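Local structure of hydrazine synthase subunit beta (Candidatus Kuenenia stuttgartiensis, 5C2V) at residues D77-V82 and I93-W98; E89-K94 and G129-V134; A242-D247 and L305-D310; N251-P256 and R277-D282. The protein forms part of the hydrazine synthase complex, which condenses nitric oxide with ammonium, and may modulate passage of the hydroxylamine intermediate between the gamma and alpha active sites. One frame throughout, in Å; residues are numbered along the deposited sequence.

Contact 1: residues D77-V82 and I93-W98; sequences DSVSVV and IKVGDW. With CA (calcium ion), chain Q.
The carboxylates of D77 and D97 meet at one calcium ion, each using both of its oxygens. D77 binds it through OD1 at 2.5 Å and OD2 at 2.3 Å, and D97 through OD1 and OD2, both at 2.5 Å. Four waters complete eight ligands. W98, whose CB is directed away from 77-82, makes a cation-pi contact with R70 of the gamma subunit, and its indole NE1 is hydrogen-bonded to E58. D77 approaches with CG anti to its carbonyl carbon (chi1 -73°), which carries its end toward 96-98, where the W98 N-H donates a weak bond to OD2.

Behind the metal the backbones pair as antiparallel strands. V79 N reaches I93 O at 2.9 Å, and I93 N returns the bond to V79 O at the same 2.9 Å. V95 N then binds D77 O at 3.2 Å, extending the link past the strand end. On the V79 and I93 face, V79 CG2 meets V95 CG1 at 3.9 Å, the side chains crossing at about a right angle. D77 and S78 together face N73, a G1 beta bulge. This is the outer hairpin of a beta-propeller blade, with a calcium site where the chain leaves for the next blade.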
loop_
_atom_site.group_PDB
_atom_site.type_symbol
_atom_site.label_atom_id
_atom_site.label_comp_id
_atom_site.label_asym_id
_atom_site.label_seq_id
_atom_site.Cartn_x
_atom_site.Cartn_y
_atom_site.Cartn_z
ATOM N N ASP B 77 -31.993 -56.628 16.074
ATOM C CA ASP B 77 -30.633 -57.017 16.433
ATOM C C ASP B 77 -30.147 -58.156 15.540
ATOM O O ASP B 77 -29.459 -59.066 16.005
ATOM C CB ASP B 77 -30.553 -57.431 17.910
ATOM C CG ASP B 77 -30.640 -56.249 18.865
ATOM O OD1 ASP B 77 -31.749 -55.708 19.088
ATOM O OD2 ASP B 77 -29.584 -55.868 19.407
ATOM N N SER B 78 -30.505 -58.111 14.258
ATOM C CA SER B 78 -30.224 -59.239 13.374
ATOM C C SER B 78 -29.796 -58.838 11.965
ATOM O O SER B 78 -29.696 -57.656 11.641
ATOM C CB SER B 78 -31.451 -60.151 13.286
ATOM O OG SER B 78 -32.530 -59.496 12.641
ATOM N N VAL B 79 -29.531 -59.848 11.143
ATOM C CA VAL B 79 -29.144 -59.671 9.749
ATOM C C VAL B 79 -29.914 -60.645 8.861
ATOM O O VAL B 79 -29.811 -61.860 9.027
ATOM C CB VAL B 79 -27.630 -59.890 9.541
ATOM C CG1 VAL B 79 -27.290 -59.889 8.058
ATOM C CG2 VAL B 79 -26.826 -58.832 10.283
ATOM N N SER B 80 -30.685 -60.108 7.923
ATOM C CA SER B 80 -31.450 -60.935 6.998
ATOM C C SER B 80 -30.635 -61.286 5.758
ATOM O O SER B 80 -29.876 -60.460 5.252
ATOM C CB SER B 80 -32.740 -60.223 6.587
ATOM O OG SER B 80 -33.545 -59.934 7.716
ATOM N N VAL B 81 -30.788 -62.514 5.277
ATOM C CA VAL B 81 -30.184 -62.907 4.010
ATOM C C VAL B 81 -31.271 -63.027 2.949
ATOM O O VAL B 81 -32.202 -63.821 3.088
ATOM C CB VAL B 81 -29.414 -64.233 4.119
ATOM C CG1 VAL B 81 -28.816 -64.608 2.772
ATOM C CG2 VAL B 81 -28.327 -64.127 5.176
ATOM N N VAL B 82 -31.149 -62.234 1.890
ATOM C CA VAL B 82 -32.187 -62.158 0.870
ATOM C C VAL B 82 -31.731 -62.739 -0.462
ATOM O O VAL B 82 -30.649 -62.416 -0.954
ATOM C CB VAL B 82 -32.640 -60.698 0.650
ATOM C CG1 VAL B 82 -33.638 -60.607 -0.498
ATOM C CG2 VAL B 82 -33.231 -60.125 1.929
ATOM N N ILE B 93 -29.787 -64.307 10.586
ATOM C CA ILE B 93 -28.667 -64.552 11.489
ATOM C C ILE B 93 -28.697 -63.530 12.618
ATOM O O ILE B 93 -28.980 -62.362 12.385
ATOM C CB ILE B 93 -27.318 -64.467 10.751
ATOM C CG1 ILE B 93 -27.402 -65.186 9.404
ATOM C CG2 ILE B 93 -26.197 -65.035 11.611
ATOM C CD1 ILE B 93 -26.173 -65.014 8.545
ATOM N N LYS B 94 -28.413 -63.959 13.842
ATOM C CA LYS B 94 -28.485 -63.040 14.973
ATOM C C LYS B 94 -27.112 -62.504 15.373
ATOM O O LYS B 94 -26.145 -63.255 15.506
ATOM C CB LYS B 94 -29.174 -63.713 16.160
ATOM C CG LYS B 94 -30.634 -64.039 15.882
ATOM C CD LYS B 94 -31.422 -64.301 17.153
ATOM C CE LYS B 94 -32.905 -64.449 16.844
ATOM N NZ LYS B 94 -33.437 -63.269 16.103
ATOM N N VAL B 95 -27.052 -61.189 15.559
ATOM C CA VAL B 95 -25.805 -60.470 15.804
ATOM C C VAL B 95 -25.904 -59.619 17.066
ATOM O O VAL B 95 -26.882 -59.710 17.808
ATOM C CB VAL B 95 -25.434 -59.563 14.615
ATOM C CG1 VAL B 95 -25.134 -60.399 13.380
ATOM C CG2 VAL B 95 -26.554 -58.570 14.337
ATOM N N GLY B 96 -24.889 -58.794 17.307
ATOM C CA GLY B 96 -24.884 -57.918 18.464
ATOM C C GLY B 96 -25.864 -56.772 18.291
ATOM O O GLY B 96 -26.699 -56.796 17.386
ATOM N N ASP B 97 -25.771 -55.763 19.151
ATOM C CA ASP B 97 -26.808 -54.737 19.204
ATOM C C ASP B 97 -26.748 -53.736 18.060
ATOM O O ASP B 97 -25.694 -53.180 17.752
ATOM C CB ASP B 97 -26.759 -53.984 20.533
ATOM C CG ASP B 97 -28.057 -53.249 20.826
ATOM O OD1 ASP B 97 -28.703 -53.552 21.842
ATOM O OD2 ASP B 97 -28.453 -52.374 20.038
ATOM N N TRP B 98 -27.908 -53.525 17.445
ATOM C CA TRP B 98 -28.101 -52.540 16.387
ATOM C C TRP B 98 -27.062 -52.635 15.285
ATOM O O TRP B 98 -26.147 -51.808 15.232
ATOM C CB TRP B 98 -28.093 -51.125 16.957
ATOM C CG TRP B 98 -28.716 -50.148 16.027
ATOM C CD1 TRP B 98 -28.337 -49.861 14.744
ATOM C CD2 TRP B 98 -29.884 -49.370 16.284
ATOM N NE1 TRP B 98 -29.182 -48.923 14.204
ATOM C CE2 TRP B 98 -30.140 -48.610 15.129
ATOM C CE3 TRP B 98 -30.731 -49.232 17.388
ATOM C CZ2 TRP B 98 -31.208 -47.728 15.051
ATOM C CZ3 TRP B 98 -31.790 -48.354 17.303
ATOM C CH2 TRP B 98 -32.017 -47.611 16.146
HETATM CA CA CA Q . -30.462 -53.866 20.109
HETATM O O HOH W 1 -31.841 -52.208 21.148
HETATM O O HOH W 2 -31.597 -54.377 22.156
HETATM O O HOH W 3 -32.001 -53.656 18.341
HETATM O O HOH W 4 -30.967 -51.706 19.241
#

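Contact 2: residues E89-K94 and G129-V134; sequences EIKEIK and GRMEKV
I93 and K91 make the close part of this contact, set against M131 and K133. The I93 CG2 methyl lies 3.9 Å from K133 CB, while its CD1 branch reaches the M131 backbone and stands 4.3 Å from M131 CG. K91 holds CG anti to the backbone N (chi1 -159°) and stays extended beyond it, so the chain runs obliquely over the M131 side chain, CD to CG 3.8 Å, and brings its ammonium to the M131 carbonyl. That hydrogen bond, K91 NZ to M131 O at 2.9 Å, is the sole one found between the segments; the donor stands above the carbonyl plane, 44° out of it. Next to it M131 SD meets I90 CD1 at 4.0 Å, the two side chains crossing at about a right angle.

Toward solvent the interface thins. R130, E132 and K94 are exposed and give it little area. K94 turns its end away to form a salt bridge with E92 OE1, and E92 is paired in turn with R54. K133 CD passes 3.6 Å from K94 O.

The strands 89-94 and 132-134 run at 25° with their axes 6.7 Å apart and share no backbone hydrogen bond. They are the outermost strands of successive four-stranded sheets, joined by side chains that meet each other and the facing backbone, as at the rim between adjoining blades of a beta-propeller.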
loop_
_atom_site.group_PDB
_atom_site.type_symbol
_atom_site.label_atom_id
_atom_site.label_comp_id
_atom_site.label_asym_id
_atom_site.label_seq_id
_atom_site.Cartn_x
_atom_site.Cartn_y
_atom_site.Cartn_z
ATOM N N GLU B 89 -36.555 -63.529 1.631
ATOM C CA GLU B 89 -35.556 -63.700 2.684
ATOM C C GLU B 89 -35.405 -65.173 3.045
ATOM O O GLU B 89 -36.356 -65.803 3.509
ATOM C CB GLU B 89 -35.943 -62.900 3.931
ATOM C CG GLU B 89 -35.076 -63.197 5.146
ATOM C CD GLU B 89 -35.730 -62.774 6.448
ATOM O OE1 GLU B 89 -35.018 -62.689 7.472
ATOM O OE2 GLU B 89 -36.955 -62.533 6.450
ATOM N N ILE B 90 -34.212 -65.721 2.834
ATOM C CA ILE B 90 -33.988 -67.137 3.102
ATOM C C ILE B 90 -33.430 -67.479 4.487
ATOM O O ILE B 90 -33.448 -68.645 4.883
ATOM C CB ILE B 90 -33.032 -67.733 2.051
ATOM C CG1 ILE B 90 -31.664 -67.053 2.137
ATOM C CG2 ILE B 90 -33.621 -67.587 0.656
ATOM C CD1 ILE B 90 -30.725 -67.412 1.005
ATOM N N LYS B 91 -32.945 -66.484 5.229
ATOM C CA LYS B 91 -32.439 -66.744 6.578
ATOM C C LYS B 91 -32.362 -65.483 7.442
ATOM O O LYS B 91 -32.328 -64.364 6.925
ATOM C CB LYS B 91 -31.060 -67.412 6.508
ATOM C CG LYS B 91 -30.668 -68.173 7.773
ATOM C CD LYS B 91 -29.392 -68.978 7.582
ATOM C CE LYS B 91 -29.022 -69.731 8.854
ATOM N NZ LYS B 91 -27.814 -70.583 8.672
ATOM N N GLU B 92 -32.319 -65.676 8.758
ATOM C CA GLU B 92 -32.030 -64.596 9.694
ATOM C C GLU B 92 -30.919 -65.000 10.663
ATOM O O GLU B 92 -31.088 -65.919 11.467
ATOM C CB GLU B 92 -33.282 -64.196 10.475
ATOM C CG GLU B 92 -33.019 -63.174 11.572
ATOM C CD GLU B 92 -34.252 -62.865 12.395
ATOM O OE1 GLU B 92 -34.110 -62.270 13.485
ATOM O OE2 GLU B 92 -35.365 -63.219 11.954
ATOM N N ILE B 93 -29.787 -64.307 10.586
ATOM C CA ILE B 93 -28.667 -64.552 11.489
ATOM C C ILE B 93 -28.697 -63.530 12.618
ATOM O O ILE B 93 -28.980 -62.362 12.385
ATOM C CB ILE B 93 -27.318 -64.467 10.751
ATOM C CG1 ILE B 93 -27.402 -65.186 9.404
ATOM C CG2 ILE B 93 -26.197 -65.035 11.611
ATOM C CD1 ILE B 93 -26.173 -65.014 8.545
ATOM N N LYS B 94 -28.413 -63.959 13.842
ATOM C CA LYS B 94 -28.485 -63.040 14.973
ATOM C C LYS B 94 -27.112 -62.504 15.373
ATOM O O LYS B 94 -26.145 -63.255 15.506
ATOM C CB LYS B 94 -29.174 -63.713 16.160
ATOM C CG LYS B 94 -30.634 -64.039 15.882
ATOM C CD LYS B 94 -31.422 -64.301 17.153
ATOM C CE LYS B 94 -32.905 -64.449 16.844
ATOM N NZ LYS B 94 -33.437 -63.269 16.103
ATOM N N GLY B 129 -20.999 -69.257 3.261
ATOM C CA GLY B 129 -21.352 -70.639 2.995
ATOM C C GLY B 129 -22.211 -71.219 4.097
ATOM O O GLY B 129 -23.245 -71.837 3.847
ATOM N N ARG B 130 -21.783 -71.013 5.333
ATOM C CA ARG B 130 -22.536 -71.499 6.471
ATOM C C ARG B 130 -23.768 -70.624 6.656
ATOM O O ARG B 130 -24.779 -71.067 7.207
ATOM C CB ARG B 130 -21.659 -71.499 7.723
ATOM C CG ARG B 130 -20.351 -72.256 7.539
ATOM C CD ARG B 130 -19.573 -72.358 8.842
ATOM N NE ARG B 130 -18.118 -72.514 8.708
ATOM C CZ ARG B 130 -17.467 -73.257 7.810
ATOM N NH1 ARG B 130 -18.104 -74.024 6.937
ATOM N NH2 ARG B 130 -16.140 -73.276 7.826
ATOM N N MET B 131 -23.675 -69.388 6.161
ATOM C CA MET B 131 -24.710 -68.374 6.352
ATOM C C MET B 131 -24.930 -68.207 7.850
ATOM O O MET B 131 -26.067 -68.317 8.322
ATOM C CB MET B 131 -26.001 -68.774 5.623
ATOM C CG MET B 131 -26.847 -67.604 5.162
ATOM S SD MET B 131 -27.915 -68.071 3.793
ATOM C CE MET B 131 -26.682 -68.532 2.577
ATOM N N GLU B 132 -23.836 -67.977 8.592
ATOM C CA GLU B 132 -23.860 -68.039 10.060
ATOM C C GLU B 132 -22.760 -67.160 10.634
ATOM O O GLU B 132 -21.800 -66.816 9.946
ATOM C CB GLU B 132 -23.755 -69.523 10.487
ATOM C CG GLU B 132 -23.675 -69.978 11.980
ATOM C CD GLU B 132 -22.415 -69.709 12.698
ATOM O OE1 GLU B 132 -21.375 -69.425 12.042
ATOM O OE2 GLU B 132 -22.423 -69.774 13.973
ATOM N N LYS B 133 -22.931 -66.785 11.899
ATOM C CA LYS B 133 -22.044 -65.844 12.550
ATOM C C LYS B 133 -20.905 -66.614 13.198
ATOM O O LYS B 133 -21.084 -67.334 14.180
ATOM C CB LYS B 133 -22.800 -65.031 13.601
ATOM C CG LYS B 133 -21.875 -64.187 14.489
ATOM C CD LYS B 133 -22.607 -63.563 15.683
ATOM C CE LYS B 133 -21.621 -63.089 16.773
ATOM N NZ LYS B 133 -22.315 -62.626 18.029
ATOM N N VAL B 134 -19.702 -66.413 12.672
ATOM C CA VAL B 134 -18.559 -67.165 13.156
ATOM C C VAL B 134 -18.068 -66.662 14.523
ATOM O O VAL B 134 -18.157 -67.367 15.535
ATOM C CB VAL B 134 -17.385 -67.108 12.158
ATOM C CG1 VAL B 134 -16.191 -67.873 12.726
ATOM C CG2 VAL B 134 -17.777 -67.662 10.779
#

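Contact 3: residues A242-D247 and L305-D310; sequences ARLPLD and LGLVRD. With BET (trimethyl glycine), chain R.
Where the last strand of one propeller blade, 241-245, runs out, P245 and the two residues after it are covered by the turn leading into the short helix 308-311. V308 fits astride the backbone: its CG1 methyl is directed at P245 O and the L246 carbonyl carbon, and CG2 lies 3.4 Å from D247 O. L307 lays CD2 against P245 CD at 4.1 Å, the leucine crossing the proline at about a right angle. The turn belongs to an insertion, with helices 283-291 and 295-301, between the third and fourth strands of the following blade; both helices also pack on L307. No direct hydrogen bond joins the segments. One water bridges them instead, donating to D247 O at 2.6 Å and accepting a weak bond from V308 N.

Two residues before P245, R243, its chain bent at chi3 (-75°), brings its guanidinium to the trimethyl glycine pocket, which H187, E188 and R302 help to form. The ligand carboxylate carbon sits at the edge of the guanidinium, in its plane. R243 NH2 donates to OXT at 2.9 Å, and NH1 adds weak bonds to OXT and O. D299 forms a salt bridge with R243 NH2, and H187 O accepts from NH1, which should fix the rotation of the guanidinium.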
loop_
_atom_site.group_PDB
_atom_site.type_symbol
_atom_site.label_atom_id
_atom_site.label_comp_id
_atom_site.label_asym_id
_atom_site.label_seq_id
_atom_site.Cartn_x
_atom_site.Cartn_y
_atom_site.Cartn_z
ATOM N N ALA B 242 -6.159 -35.608 8.409
ATOM C CA ALA B 242 -6.479 -34.265 7.946
ATOM C C ALA B 242 -7.957 -33.952 8.101
ATOM O O ALA B 242 -8.793 -34.489 7.381
ATOM C CB ALA B 242 -6.054 -34.095 6.494
ATOM N N ARG B 243 -8.268 -33.059 9.033
ATOM C CA ARG B 243 -9.638 -32.617 9.242
ATOM C C ARG B 243 -9.916 -31.403 8.366
ATOM O O ARG B 243 -9.283 -30.360 8.520
ATOM C CB ARG B 243 -9.877 -32.292 10.718
ATOM C CG ARG B 243 -9.634 -33.468 11.653
ATOM C CD ARG B 243 -9.496 -33.019 13.100
ATOM N NE ARG B 243 -8.207 -32.381 13.355
ATOM C CZ ARG B 243 -7.898 -31.740 14.479
ATOM N NH1 ARG B 243 -8.787 -31.645 15.458
ATOM N NH2 ARG B 243 -6.699 -31.192 14.623
ATOM N N LEU B 244 -10.859 -31.543 7.439
ATOM C CA LEU B 244 -11.126 -30.486 6.471
ATOM C C LEU B 244 -12.569 -29.998 6.551
ATOM O O LEU B 244 -13.479 -30.784 6.801
ATOM C CB LEU B 244 -10.808 -30.979 5.056
ATOM C CG LEU B 244 -9.344 -31.341 4.795
ATOM C CD1 LEU B 244 -9.149 -31.810 3.362
ATOM C CD2 LEU B 244 -8.433 -30.161 5.105
ATOM N N PRO B 245 -12.780 -28.690 6.331
ATOM C CA PRO B 245 -14.108 -28.076 6.430
ATOM C C PRO B 245 -15.026 -28.460 5.275
ATOM O O PRO B 245 -14.542 -28.645 4.162
ATOM C CB PRO B 245 -13.798 -26.579 6.400
ATOM C CG PRO B 245 -12.545 -26.487 5.599
ATOM C CD PRO B 245 -11.745 -27.702 5.976
ATOM N N LEU B 246 -16.310 -28.662 5.556
ATOM C CA LEU B 246 -17.331 -28.724 4.511
ATOM C C LEU B 246 -18.121 -27.423 4.335
ATOM O O LEU B 246 -18.976 -27.330 3.455
ATOM C CB LEU B 246 -18.299 -29.874 4.787
ATOM C CG LEU B 246 -17.712 -31.269 4.575
ATOM C CD1 LEU B 246 -18.599 -32.332 5.200
ATOM C CD2 LEU B 246 -17.519 -31.529 3.088
ATOM N N ASP B 247 -17.835 -26.420 5.160
ATOM C CA ASP B 247 -18.714 -25.254 5.260
ATOM C C ASP B 247 -18.170 -23.981 4.617
ATOM O O ASP B 247 -16.962 -23.741 4.611
ATOM C CB ASP B 247 -19.026 -24.960 6.731
ATOM C CG ASP B 247 -19.581 -26.163 7.466
ATOM O OD1 ASP B 247 -20.461 -26.854 6.910
ATOM O OD2 ASP B 247 -19.143 -26.412 8.608
ATOM N N LEU B 305 -12.753 -21.054 6.550
ATOM C CA LEU B 305 -14.134 -21.147 6.093
ATOM C C LEU B 305 -14.274 -20.757 4.625
ATOM O O LEU B 305 -15.377 -20.759 4.076
ATOM C CB LEU B 305 -15.041 -20.284 6.974
ATOM C CG LEU B 305 -15.272 -20.871 8.372
ATOM C CD1 LEU B 305 -16.232 -20.022 9.191
ATOM C CD2 LEU B 305 -15.769 -22.309 8.282
ATOM N N GLY B 306 -13.154 -20.409 4.001
ATOM C CA GLY B 306 -13.118 -20.172 2.570
ATOM C C GLY B 306 -12.422 -21.278 1.798
ATOM O O GLY B 306 -12.348 -21.231 0.571
ATOM N N LEU B 307 -11.916 -22.279 2.513
ATOM C CA LEU B 307 -11.055 -23.296 1.910
ATOM C C LEU B 307 -11.806 -24.249 0.981
ATOM O O LEU B 307 -11.273 -24.657 -0.053
ATOM C CB LEU B 307 -10.340 -24.098 3.001
ATOM C CG LEU B 307 -9.391 -25.201 2.525
ATOM C CD1 LEU B 307 -8.290 -24.622 1.649
ATOM C CD2 LEU B 307 -8.796 -25.951 3.709
ATOM N N VAL B 308 -13.036 -24.596 1.353
ATOM C CA VAL B 308 -13.855 -25.532 0.582
ATOM C C VAL B 308 -13.916 -25.192 -0.903
ATOM O O VAL B 308 -13.810 -26.076 -1.756
ATOM C CB VAL B 308 -15.296 -25.588 1.124
ATOM C CG1 VAL B 308 -15.350 -26.403 2.379
ATOM C CG2 VAL B 308 -15.816 -24.191 1.398
ATOM N N ARG B 309 -14.052 -23.902 -1.197
ATOM C CA ARG B 309 -14.208 -23.419 -2.563
ATOM C C ARG B 309 -13.043 -23.822 -3.459
ATOM O O ARG B 309 -13.165 -23.814 -4.684
ATOM C CB ARG B 309 -14.371 -21.898 -2.569
ATOM C CG ARG B 309 -15.678 -21.426 -1.961
ATOM C CD ARG B 309 -16.859 -22.118 -2.622
ATOM N NE ARG B 309 -18.140 -21.642 -2.109
ATOM C CZ ARG B 309 -18.830 -20.639 -2.641
ATOM N NH1 ARG B 309 -18.362 -19.999 -3.705
ATOM N NH2 ARG B 309 -19.989 -20.273 -2.109
ATOM N N ASP B 310 -11.914 -24.173 -2.852
ATOM C CA ASP B 310 -10.796 -24.688 -3.626
ATOM C C ASP B 310 -11.132 -26.064 -4.193
ATOM O O ASP B 310 -11.027 -26.282 -5.401
ATOM C CB ASP B 310 -9.526 -24.753 -2.772
ATOM C CG ASP B 310 -9.024 -23.378 -2.367
ATOM O OD1 ASP B 310 -9.526 -22.375 -2.915
ATOM O OD2 ASP B 310 -8.119 -23.300 -1.508
HETATM N N BET R . -5.704 -30.419 20.303
HETATM C CA BET R . -7.102 -30.718 19.772
HETATM C C BET R . -7.143 -30.480 18.167
HETATM O O BET R . -7.844 -29.496 17.821
HETATM O OXT BET R . -6.480 -31.304 17.495
HETATM C C1 BET R . -5.777 -30.025 21.763
HETATM C C2 BET R . -5.054 -29.265 19.539
HETATM C C3 BET R . -4.839 -31.667 20.241
HETATM O O HOH W 5 -14.412 -23.979 4.438
#

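Contact 4: residues N251-P256 and R277-D282; sequences NYDGNP and RVTILD
R277 and N251 reach for each other from opposite directions, guanidinium against side-chain amide, with the two planes 53° apart. N251 OD1 lies in the guanidinium plane and takes two N-H bonds end-on, from R277 NH2 at 2.9 Å and NH1 at 3.1 Å. The amide is less squarely placed: NH2 stands above its carbonyl plane, whereas NH1 is only slightly tilted from it.

D253 comes in differently, at about a right angle to the arginine chain and with its carboxylate turned 84° from the guanidinium. A salt bridge through OD1 to NE and NH2 follows, although OD1 is modelled too close to the guanidinium carbon, so its position and the bond lengths are doubtful. The other oxygen, D253 OD2, accepts from T279 OG1 at 3.1 Å, from above the carboxylate plane, the two side chains meeting from opposite directions. R277 CG lies between its own N and carbonyl carbon (chi1 64°), and the chain is extended from there to NE; this lets the guanidinium reach past D253 to N251.

All five touching residues are buried, so the arginine charge is probably compensated by D253 within the protein. In fold terms, the polar cluster ties the loop entering a propeller blade, just before its first strand 256-261, to the third strand 277-282 of that same blade.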
loop_
_atom_site.group_PDB
_atom_site.type_symbol
_atom_site.label_atom_id
_atom_site.label_comp_id
_atom_site.label_asym_id
_atom_site.label_seq_id
_atom_site.Cartn_x
_atom_site.Cartn_y
_atom_site.Cartn_z
ATOM N N ASN B 251 -22.659 -20.439 4.739
ATOM C CA ASN B 251 -23.348 -21.642 4.266
ATOM C C ASN B 251 -22.701 -22.920 4.799
ATOM O O ASN B 251 -21.535 -23.200 4.523
ATOM C CB ASN B 251 -23.383 -21.670 2.735
ATOM C CG ASN B 251 -24.508 -22.535 2.189
ATOM O OD1 ASN B 251 -24.933 -23.499 2.825
ATOM N ND2 ASN B 251 -24.995 -22.190 1.002
ATOM N N TYR B 252 -23.469 -23.700 5.552
ATOM C CA TYR B 252 -22.944 -24.888 6.217
ATOM C C TYR B 252 -23.630 -26.146 5.696
ATOM O O TYR B 252 -24.775 -26.088 5.255
ATOM C CB TYR B 252 -23.134 -24.776 7.735
ATOM C CG TYR B 252 -22.361 -23.643 8.375
ATOM C CD1 TYR B 252 -22.743 -22.322 8.188
ATOM C CD2 TYR B 252 -21.255 -23.895 9.176
ATOM C CE1 TYR B 252 -22.043 -21.288 8.766
ATOM C CE2 TYR B 252 -20.546 -22.862 9.760
ATOM C CZ TYR B 252 -20.945 -21.561 9.550
ATOM O OH TYR B 252 -20.246 -20.528 10.129
ATOM N N ASP B 253 -22.948 -27.288 5.756
ATOM C CA ASP B 253 -23.604 -28.534 5.386
ATOM C C ASP B 253 -23.998 -29.265 6.657
ATOM O O ASP B 253 -23.162 -29.893 7.288
ATOM C CB ASP B 253 -22.670 -29.419 4.552
ATOM C CG ASP B 253 -22.471 -28.906 3.143
ATOM O OD1 ASP B 253 -23.425 -28.346 2.571
ATOM O OD2 ASP B 253 -21.358 -29.071 2.600
ATOM N N GLY B 254 -25.284 -29.254 6.984
ATOM C CA GLY B 254 -25.741 -29.837 8.231
ATOM C C GLY B 254 -25.670 -31.348 8.248
ATOM O O GLY B 254 -26.251 -31.997 7.380
ATOM N N ASN B 255 -24.991 -31.904 9.247
ATOM C CA ASN B 255 -24.978 -33.348 9.467
ATOM C C ASN B 255 -24.644 -34.165 8.217
ATOM O O ASN B 255 -25.532 -34.773 7.625
ATOM C CB ASN B 255 -26.332 -33.799 10.021
ATOM C CG ASN B 255 -26.744 -33.025 11.258
ATOM O OD1 ASN B 255 -27.771 -32.347 11.265
ATOM N ND2 ASN B 255 -25.947 -33.129 12.316
ATOM N N PRO B 256 -23.373 -34.151 7.787
ATOM C CA PRO B 256 -22.991 -34.992 6.646
ATOM C C PRO B 256 -23.088 -36.474 7.009
ATOM O O PRO B 256 -22.633 -36.851 8.088
ATOM C CB PRO B 256 -21.543 -34.576 6.376
ATOM C CG PRO B 256 -21.039 -34.118 7.708
ATOM C CD PRO B 256 -22.215 -33.455 8.377
ATOM N N ARG B 277 -28.917 -32.033 0.639
ATOM C CA ARG B 277 -28.198 -31.841 -0.621
ATOM C C ARG B 277 -26.980 -32.742 -0.732
ATOM O O ARG B 277 -26.467 -33.211 0.268
ATOM C CB ARG B 277 -27.778 -30.378 -0.770
ATOM C CG ARG B 277 -26.784 -29.911 0.278
ATOM C CD ARG B 277 -26.749 -28.396 0.368
ATOM N NE ARG B 277 -25.725 -27.928 1.297
ATOM C CZ ARG B 277 -25.635 -26.679 1.743
ATOM N NH1 ARG B 277 -26.511 -25.765 1.352
ATOM N NH2 ARG B 277 -24.666 -26.347 2.585
ATOM N N VAL B 278 -26.511 -32.978 -1.953
ATOM C CA VAL B 278 -25.323 -33.804 -2.141
ATOM C C VAL B 278 -24.106 -32.945 -2.459
ATOM O O VAL B 278 -24.073 -32.246 -3.471
ATOM C CB VAL B 278 -25.521 -34.839 -3.262
ATOM C CG1 VAL B 278 -24.231 -35.612 -3.499
ATOM C CG2 VAL B 278 -26.657 -35.787 -2.912
ATOM N N THR B 279 -23.107 -33.000 -1.585
ATOM C CA THR B 279 -21.879 -32.240 -1.780
ATOM C C THR B 279 -20.839 -33.074 -2.521
ATOM O O THR B 279 -20.417 -34.130 -2.046
ATOM C CB THR B 279 -21.292 -31.757 -0.441
ATOM O OG1 THR B 279 -22.114 -30.710 0.089
ATOM C CG2 THR B 279 -19.882 -31.225 -0.639
ATOM N N ILE B 280 -20.440 -32.593 -3.693
ATOM C CA ILE B 280 -19.452 -33.275 -4.518
ATOM C C ILE B 280 -18.127 -32.526 -4.503
ATOM O O ILE B 280 -18.073 -31.328 -4.815
ATOM C CB ILE B 280 -19.935 -33.421 -5.971
ATOM C CG1 ILE B 280 -21.365 -33.966 -6.004
ATOM C CG2 ILE B 280 -18.989 -34.314 -6.760
ATOM C CD1 ILE B 280 -21.952 -34.053 -7.392
ATOM N N LEU B 281 -17.066 -33.245 -4.140
ATOM C CA LEU B 281 -15.734 -32.668 -3.999
ATOM C C LEU B 281 -14.732 -33.283 -4.972
ATOM O O LEU B 281 -14.877 -34.439 -5.382
ATOM C CB LEU B 281 -15.228 -32.848 -2.565
ATOM C CG LEU B 281 -16.117 -32.340 -1.429
ATOM C CD1 LEU B 281 -15.502 -32.679 -0.082
ATOM C CD2 LEU B 281 -16.340 -30.843 -1.557
ATOM N N ASP B 282 -13.704 -32.510 -5.312
ATOM C CA ASP B 282 -12.644 -32.970 -6.202
ATOM C C ASP B 282 -11.543 -33.604 -5.361
ATOM O O ASP B 282 -10.872 -32.924 -4.586
ATOM C CB ASP B 282 -12.099 -31.802 -7.033
ATOM C CG ASP B 282 -11.185 -32.250 -8.161
ATOM O OD1 ASP B 282 -10.290 -33.089 -7.926
ATOM O OD2 ASP B 282 -11.363 -31.753 -9.293
#

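Contacts 1, 3 and 4 are buried, whereas contact 2 lies at the surface, centred about 23 Å from the chain centre. Contacts 1 and 2 share strand 88-94: one pairs it by backbone bonds within its blade, the other sets its side chains, with one lysine-to-carbonyl bond, against the next blade. Contacts 3 and 4 lie beyond the chain centre from these two and touch directly, D247 OD1 accepting from D253 N. Their chemistry still differs, contact 3 being apolar with a water bridge where its segments meet and contact 4 a charged cluster. Contacts 1 and 3 each include residues that bind a non-protein group, calcium and trimethyl glycine respectively.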